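Local coordinates for hypothetical 30.2 KD protein c25g10.02 IN chromosome I (Schizosaccharomyces pombe, PDB 1KCF) that resolves four-way Holliday junctions and probably serves mitochondrial DNA maintenance, as a homodimeric, magnesium-dependent endonuclease of the RuvC resolvase family, at residues Ser40-Ile45 / Val113-Arg118; Tyr54-Gln59 / Ile67-Val72. One frame throughout, in Å; residues are numbered along the deposited sequence.

Interaction 1 (Ser40-Ile45 / Val113-Arg118)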
loop_
_atom_site.group_PDB
_atom_site.type_symbol
_atom_site.label_atom_id
_atom_site.label_comp_id
_atom_site.label_asym_id
_atom_site.label_seq_id
_atom_site.Cartn_x
_atom_site.Cartn_y
_atom_site.Cartn_z
ATOM N N SER A 40 -23.331 -7.421 -11.373
ATOM C CA SER A 40 -24.178 -7.495 -10.195
ATOM C C SER A 40 -23.256 -7.353 -8.988
ATOM O O SER A 40 -22.088 -7.739 -9.046
ATOM C CB SER A 40 -24.930 -8.834 -10.135
ATOM O OG SER A 40 -24.034 -9.932 -10.026
ATOM N N ARG A 41 -23.780 -6.792 -7.906
ATOM C CA ARG A 41 -23.004 -6.593 -6.688
ATOM C C ARG A 41 -21.676 -5.899 -7.001
ATOM O O ARG A 41 -20.596 -6.403 -6.698
ATOM C CB ARG A 41 -22.762 -7.936 -5.993
ATOM C CG ARG A 41 -24.043 -8.723 -5.713
ATOM C CD ARG A 41 -23.777 -9.949 -4.845
ATOM N NE ARG A 41 -23.584 -9.599 -3.438
ATOM C CZ ARG A 41 -24.563 -9.221 -2.620
ATOM N NH1 ARG A 41 -25.810 -9.144 -3.063
ATOM N NH2 ARG A 41 -24.299 -8.914 -1.357
ATOM N N VAL A 42 -21.781 -4.735 -7.627
ATOM C CA VAL A 42 -20.623 -3.941 -7.995
ATOM C C VAL A 42 -20.381 -2.888 -6.915
ATOM O O VAL A 42 -21.240 -2.043 -6.653
ATOM C CB VAL A 42 -20.855 -3.242 -9.345
ATOM C CG1 VAL A 42 -19.636 -2.419 -9.727
ATOM C CG2 VAL A 42 -21.157 -4.287 -10.421
ATOM N N LEU A 43 -19.216 -2.951 -6.280
ATOM C CA LEU A 43 -18.877 -1.992 -5.234
ATOM C C LEU A 43 -17.890 -0.936 -5.730
ATOM O O LEU A 43 -16.704 -1.214 -5.911
ATOM C CB LEU A 43 -18.284 -2.712 -4.019
ATOM C CG LEU A 43 -17.882 -1.796 -2.857
ATOM C CD1 LEU A 43 -19.120 -1.145 -2.253
ATOM C CD2 LEU A 43 -17.136 -2.602 -1.799
ATOM N N GLY A 44 -18.393 0.272 -5.962
ATOM C CA GLY A 44 -17.544 1.357 -6.415
ATOM C C GLY A 44 -16.994 2.109 -5.219
ATOM O O GLY A 44 -17.754 2.529 -4.348
ATOM N N ILE A 45 -15.677 2.284 -5.174
ATOM C CA ILE A 45 -15.044 2.975 -4.059
ATOM C C ILE A 45 -14.183 4.173 -4.447
ATOM O O ILE A 45 -13.334 4.093 -5.335
ATOM C CB ILE A 45 -14.167 2.011 -3.243
ATOM C CG1 ILE A 45 -15.040 0.928 -2.612
ATOM C CG2 ILE A 45 -13.408 2.780 -2.171
ATOM C CD1 ILE A 45 -14.253 -0.139 -1.890
ATOM N N VAL A 113 -17.581 -7.592 -7.640
ATOM C CA VAL A 113 -16.619 -6.697 -8.259
ATOM C C VAL A 113 -16.390 -5.478 -7.379
ATOM O O VAL A 113 -17.317 -4.954 -6.765
ATOM C CB VAL A 113 -17.111 -6.203 -9.643
ATOM C CG1 VAL A 113 -16.081 -5.255 -10.255
ATOM C CG2 VAL A 113 -17.353 -7.390 -10.571
ATOM N N ILE A 114 -15.138 -5.043 -7.310
ATOM C CA ILE A 114 -14.780 -3.869 -6.534
ATOM C C ILE A 114 -14.027 -2.929 -7.450
ATOM O O ILE A 114 -12.996 -3.296 -8.010
ATOM C CB ILE A 114 -13.876 -4.217 -5.335
ATOM C CG1 ILE A 114 -14.635 -5.114 -4.361
ATOM C CG2 ILE A 114 -13.433 -2.936 -4.629
ATOM C CD1 ILE A 114 -13.775 -5.646 -3.243
ATOM N N LEU A 115 -14.565 -1.726 -7.606
ATOM C CA LEU A 115 -13.972 -0.695 -8.445
ATOM C C LEU A 115 -13.295 0.329 -7.543
ATOM O O LEU A 115 -13.921 0.897 -6.641
ATOM C CB LEU A 115 -15.053 -0.013 -9.277
ATOM C CG LEU A 115 -15.991 -0.951 -10.045
ATOM C CD1 LEU A 115 -16.994 -0.113 -10.804
ATOM C CD2 LEU A 115 -15.199 -1.843 -10.994
ATOM N N MET A 116 -12.016 0.570 -7.791
ATOM C CA MET A 116 -11.265 1.503 -6.972
ATOM C C MET A 116 -10.735 2.686 -7.768
ATOM O O MET A 116 -10.153 2.536 -8.840
ATOM C CB MET A 116 -10.113 0.768 -6.293
ATOM C CG MET A 116 -9.651 1.379 -4.981
ATOM S SD MET A 116 -8.351 0.370 -4.225
ATOM C CE MET A 116 -9.340 -0.901 -3.442
ATOM N N GLU A 117 -10.952 3.872 -7.223
ATOM C CA GLU A 117 -10.503 5.101 -7.843
ATOM C C GLU A 117 -10.182 6.041 -6.696
ATOM O O GLU A 117 -10.789 5.952 -5.636
ATOM C CB GLU A 117 -11.628 5.657 -8.713
ATOM C CG GLU A 117 -11.277 6.847 -9.554
ATOM C CD GLU A 117 -12.309 7.091 -10.643
ATOM O OE1 GLU A 117 -12.730 8.253 -10.810
ATOM O OE2 GLU A 117 -12.697 6.122 -11.334
ATOM N N ARG A 118 -9.208 6.917 -6.882
ATOM C CA ARG A 118 -8.863 7.863 -5.826
ATOM C C ARG A 118 -9.900 8.972 -5.825
ATOM O O ARG A 118 -10.384 9.378 -6.881
ATOM C CB ARG A 118 -7.485 8.484 -6.067
ATOM C CG ARG A 118 -6.304 7.576 -5.795
ATOM C CD ARG A 118 -4.998 8.301 -6.117
ATOM N NE ARG A 118 -3.822 7.496 -5.799
ATOM C CZ ARG A 118 -3.493 6.365 -6.415
ATOM N NH1 ARG A 118 -4.252 5.894 -7.399
ATOM N NH2 ARG A 118 -2.408 5.700 -6.040
#
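Leu-43 and Ile-45 reach across to Val-113, Leu-115 and Glu-117 through a ladder of parallel-strand backbone hydrogen bonds. Leu-43 N gives to Val-113 O at 2.8 Å, and Leu-43 O accepts from Leu-115 N. Ile-45 N gives to Leu-115 O at 2.7 Å. Ile-45 O accepts from Glu-117 N at 3.0 Å. A weak bond from Val-113 N to Arg-41 O, 3.4 Å long, begins the ladder where Arg-41 and Val-42 form a G1 bulge opposite Ala-57.

The side chains that meet across the strands are apolar and suit a buried central sheet. On the face bearing Val-42, Gly-44, Val-113 and Leu-115, Val-42 CG1 meets Leu-115 CD1 at 3.7 Å; Val-42 CG1 is put there by a chi1 of -180°, which swings it opposite the valine N, and the two side chains cross at a slant. Gly-44 has no side chain to add to this face; its CA lies 4.0 Å from Leu-115 CB. Trp-238 of helix 224-253 covers this face. On the other face Ile-45 and Ile-114 run side by side, pointing the same way, with Ile-45 CD1 4.0 Å from Ile-114 CG2.

The carboxylate of Glu-117 leads away from the ladder and bonds through OE2 to Thr-171, close to the magnesium-binding Asp-46 and Asp-230. Adjacent parallel strands carrying acidic residues at the metal site are characteristic of the RNase H-like fold of RuvC-type resolvases.

Interaction 2 (Tyr54-Gln59 / Ile67-Val72)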
loop_
_atom_site.group_PDB
_atom_site.type_symbol
_atom_site.label_atom_id
_atom_site.label_comp_id
_atom_site.label_asym_id
_atom_site.label_seq_id
_atom_site.Cartn_x
_atom_site.Cartn_y
_atom_site.Cartn_z
ATOM N N TYR A 54 -18.498 5.277 -1.242
ATOM C CA TYR A 54 -18.739 4.004 -1.907
ATOM C C TYR A 54 -20.171 3.933 -2.417
ATOM O O TYR A 54 -21.070 4.581 -1.878
ATOM C CB TYR A 54 -18.473 2.846 -0.937
ATOM C CG TYR A 54 -19.488 2.731 0.180
ATOM C CD1 TYR A 54 -20.707 2.085 -0.025
ATOM C CD2 TYR A 54 -19.239 3.285 1.438
ATOM C CE1 TYR A 54 -21.657 1.994 0.988
ATOM C CE2 TYR A 54 -20.181 3.200 2.459
ATOM C CZ TYR A 54 -21.390 2.551 2.228
ATOM O OH TYR A 54 -22.334 2.456 3.229
ATOM N N CYS A 55 -20.367 3.154 -3.474
ATOM C CA CYS A 55 -21.686 2.956 -4.062
ATOM C C CYS A 55 -21.755 1.477 -4.433
ATOM O O CYS A 55 -20.938 0.986 -5.215
ATOM C CB CYS A 55 -21.861 3.828 -5.313
ATOM S SG CYS A 55 -23.558 3.859 -6.003
ATOM N N PHE A 56 -22.710 0.765 -3.851
ATOM C CA PHE A 56 -22.874 -0.660 -4.117
ATOM C C PHE A 56 -24.125 -0.796 -4.978
ATOM O O PHE A 56 -25.220 -0.428 -4.553
ATOM C CB PHE A 56 -23.022 -1.413 -2.788
ATOM C CG PHE A 56 -23.055 -2.913 -2.924
ATOM C CD1 PHE A 56 -22.088 -3.584 -3.663
ATOM C CD2 PHE A 56 -24.045 -3.659 -2.287
ATOM C CE1 PHE A 56 -22.102 -4.974 -3.768
ATOM C CE2 PHE A 56 -24.068 -5.051 -2.385
ATOM C CZ PHE A 56 -23.090 -5.708 -3.130
ATOM N N ALA A 57 -23.958 -1.309 -6.194
ATOM C CA ALA A 57 -25.079 -1.438 -7.115
ATOM C C ALA A 57 -25.050 -2.684 -7.995
ATOM O O ALA A 57 -24.069 -3.423 -8.017
ATOM C CB ALA A 57 -25.142 -0.204 -7.991
ATOM N N SER A 58 -26.144 -2.895 -8.723
ATOM C CA SER A 58 -26.287 -4.030 -9.635
ATOM C C SER A 58 -26.985 -3.566 -10.910
ATOM O O SER A 58 -27.781 -2.625 -10.882
ATOM C CB SER A 58 -27.113 -5.144 -8.983
ATOM O OG SER A 58 -26.489 -5.635 -7.809
ATOM N N GLN A 59 -26.686 -4.219 -12.029
ATOM C CA GLN A 59 -27.305 -3.848 -13.292
ATOM C C GLN A 59 -28.601 -4.619 -13.470
ATOM O O GLN A 59 -28.633 -5.845 -13.349
ATOM C CB GLN A 59 -26.370 -4.130 -14.465
ATOM C CG GLN A 59 -26.846 -3.519 -15.769
ATOM C CD GLN A 59 -25.805 -2.618 -16.399
ATOM O OE1 GLN A 59 -24.755 -3.081 -16.849
ATOM N NE2 GLN A 59 -26.087 -1.318 -16.430
ATOM N N ILE A 67 -29.129 0.927 -7.208
ATOM C CA ILE A 67 -28.283 1.197 -6.058
ATOM C C ILE A 67 -28.807 0.503 -4.802
ATOM O O ILE A 67 -29.974 0.650 -4.443
ATOM C CB ILE A 67 -28.189 2.719 -5.810
ATOM C CG1 ILE A 67 -27.457 3.378 -6.988
ATOM C CG2 ILE A 67 -27.495 2.999 -4.481
ATOM C CD1 ILE A 67 -27.287 4.872 -6.875
ATOM N N HIS A 68 -27.938 -0.255 -4.140
ATOM C CA HIS A 68 -28.308 -0.970 -2.921
ATOM C C HIS A 68 -27.870 -0.186 -1.684
ATOM O O HIS A 68 -28.618 -0.047 -0.712
ATOM C CB HIS A 68 -27.643 -2.347 -2.892
ATOM C CG HIS A 68 -27.877 -3.162 -4.126
ATOM N ND1 HIS A 68 -29.136 -3.506 -4.562
ATOM C CD2 HIS A 68 -27.008 -3.716 -5.003
ATOM C CE1 HIS A 68 -29.035 -4.239 -5.658
ATOM N NE2 HIS A 68 -27.753 -4.381 -5.947
ATOM N N ASN A 69 -26.639 0.305 -1.721
ATOM C CA ASN A 69 -26.088 1.074 -0.617
ATOM C C ASN A 69 -25.262 2.193 -1.206
ATOM O O ASN A 69 -24.630 2.027 -2.251
ATOM C CB ASN A 69 -25.229 0.193 0.279
ATOM C CG ASN A 69 -26.014 -0.943 0.891
ATOM O OD1 ASN A 69 -26.168 -2.002 0.287
ATOM N ND2 ASN A 69 -26.535 -0.721 2.095
ATOM N N TRP A 70 -25.247 3.329 -0.523
ATOM C CA TRP A 70 -24.550 4.490 -1.040
ATOM C C TRP A 70 -24.249 5.438 0.105
ATOM O O TRP A 70 -25.159 5.838 0.834
ATOM C CB TRP A 70 -25.474 5.140 -2.067
ATOM C CG TRP A 70 -24.902 6.222 -2.881
ATOM C CD1 TRP A 70 -23.586 6.454 -3.136
ATOM C CD2 TRP A 70 -25.637 7.192 -3.632
ATOM N NE1 TRP A 70 -23.453 7.506 -4.005
ATOM C CE2 TRP A 70 -24.697 7.980 -4.325
ATOM C CE3 TRP A 70 -27.003 7.469 -3.787
ATOM C CZ2 TRP A 70 -25.073 9.032 -5.165
ATOM C CZ3 TRP A 70 -27.381 8.518 -4.626
ATOM C CH2 TRP A 70 -26.417 9.286 -5.303
ATOM N N SER A 71 -22.980 5.803 0.269
ATOM C CA SER A 71 -22.616 6.695 1.361
ATOM C C SER A 71 -21.195 7.252 1.286
ATOM O O SER A 71 -20.350 6.765 0.525
ATOM C CB SER A 71 -22.798 5.955 2.695
ATOM O OG SER A 71 -22.567 6.801 3.805
ATOM N N VAL A 72 -20.956 8.290 2.084
ATOM C CA VAL A 72 -19.652 8.934 2.194
ATOM C C VAL A 72 -19.363 8.970 3.689
ATOM O O VAL A 72 -20.182 9.446 4.476
ATOM C CB VAL A 72 -19.668 10.366 1.633
ATOM C CG1 VAL A 72 -18.384 11.078 1.999
ATOM C CG2 VAL A 72 -19.812 10.323 0.123
HETATM O O HOH W 1 -24.945 1.810 3.427
#
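Tyr-54 lays its ring against Ser-71: Ser-71 O lies over one face, and Ser-71 CB sits 3.6 Å from Tyr-54 OH. The ring gets there because CG stands between the backbone N and carbonyl carbon (chi1 70°). Its edge meets Asn-69 CB, and a water in the ring plane, 2.7 Å from Tyr-54 OH, accepts a longer bond from Asn-69 ND2. A leucine in place of Tyr-54 would probably cost this water its hydroxyl partner and leave the Ser-71 backbone less covered.

Beyond this pair, Cys-55 places its sulfur over the five-membered ring of Trp-70, SG 4.1 Å from the centroid; the small, polarisable thiol can rest on the indole face and still touch Ile-67 CD1. Farther along, Ser-58 OG and His-68 NE2 share a 2.6 Å hydrogen bond in the plane of the imidazole, which meets the Phe-56 ring obliquely, their planes 58° apart.

The backbone sets these positions. Tyr-54 and Ser-71 exchange two hydrogen bonds, and Phe-56 N gives to Asn-69 O at 2.8 Å. Phe-56 O is gripped twice, by His-68 N at 2.8 Å and by Asn-69 N at 3.3 Å, the latter on a lone pair in the carbonyl plane: a classic bulge that turns the histidine toward the facing strand.

Phe-109 of helix 91-109 packs on the rings of Tyr-54 and Phe-56. Across the hairpin's other face, Trp-70 stacks on Trp-215 and its NE1 hydrogen-bonds to Met-228 O of helix 224-253. Strand 204-206 continues the sheet beside strand 65-73, where Ile-67 touches Ile-204 and Phe-206.

In the fold
Interactions 1 and 2, their centres 9 Å apart, are two seams of one mixed sheet, separated by the antiparallel seam between strands 42-47 and 52-59. Probable hydrogen bonds join the two contacts: Val-42 N to Ala-57 O and Gly-44 N to Cys-55 O, both at 2.7 Å. Phe-56 adds packing, its CD1 3.5 Å from Val-42 O, and Ser-58 OG also bonds to Arg-41 N. Interaction 1 lies nearer the metal site: the Glu-117 side chain is about 5 Å from those of Asp-46 and Asp-230. In interaction 2, Tyr-54 is about 7 Å from Asp-46 and Trp-70 about 8 Å from Asp-230, again between side chains.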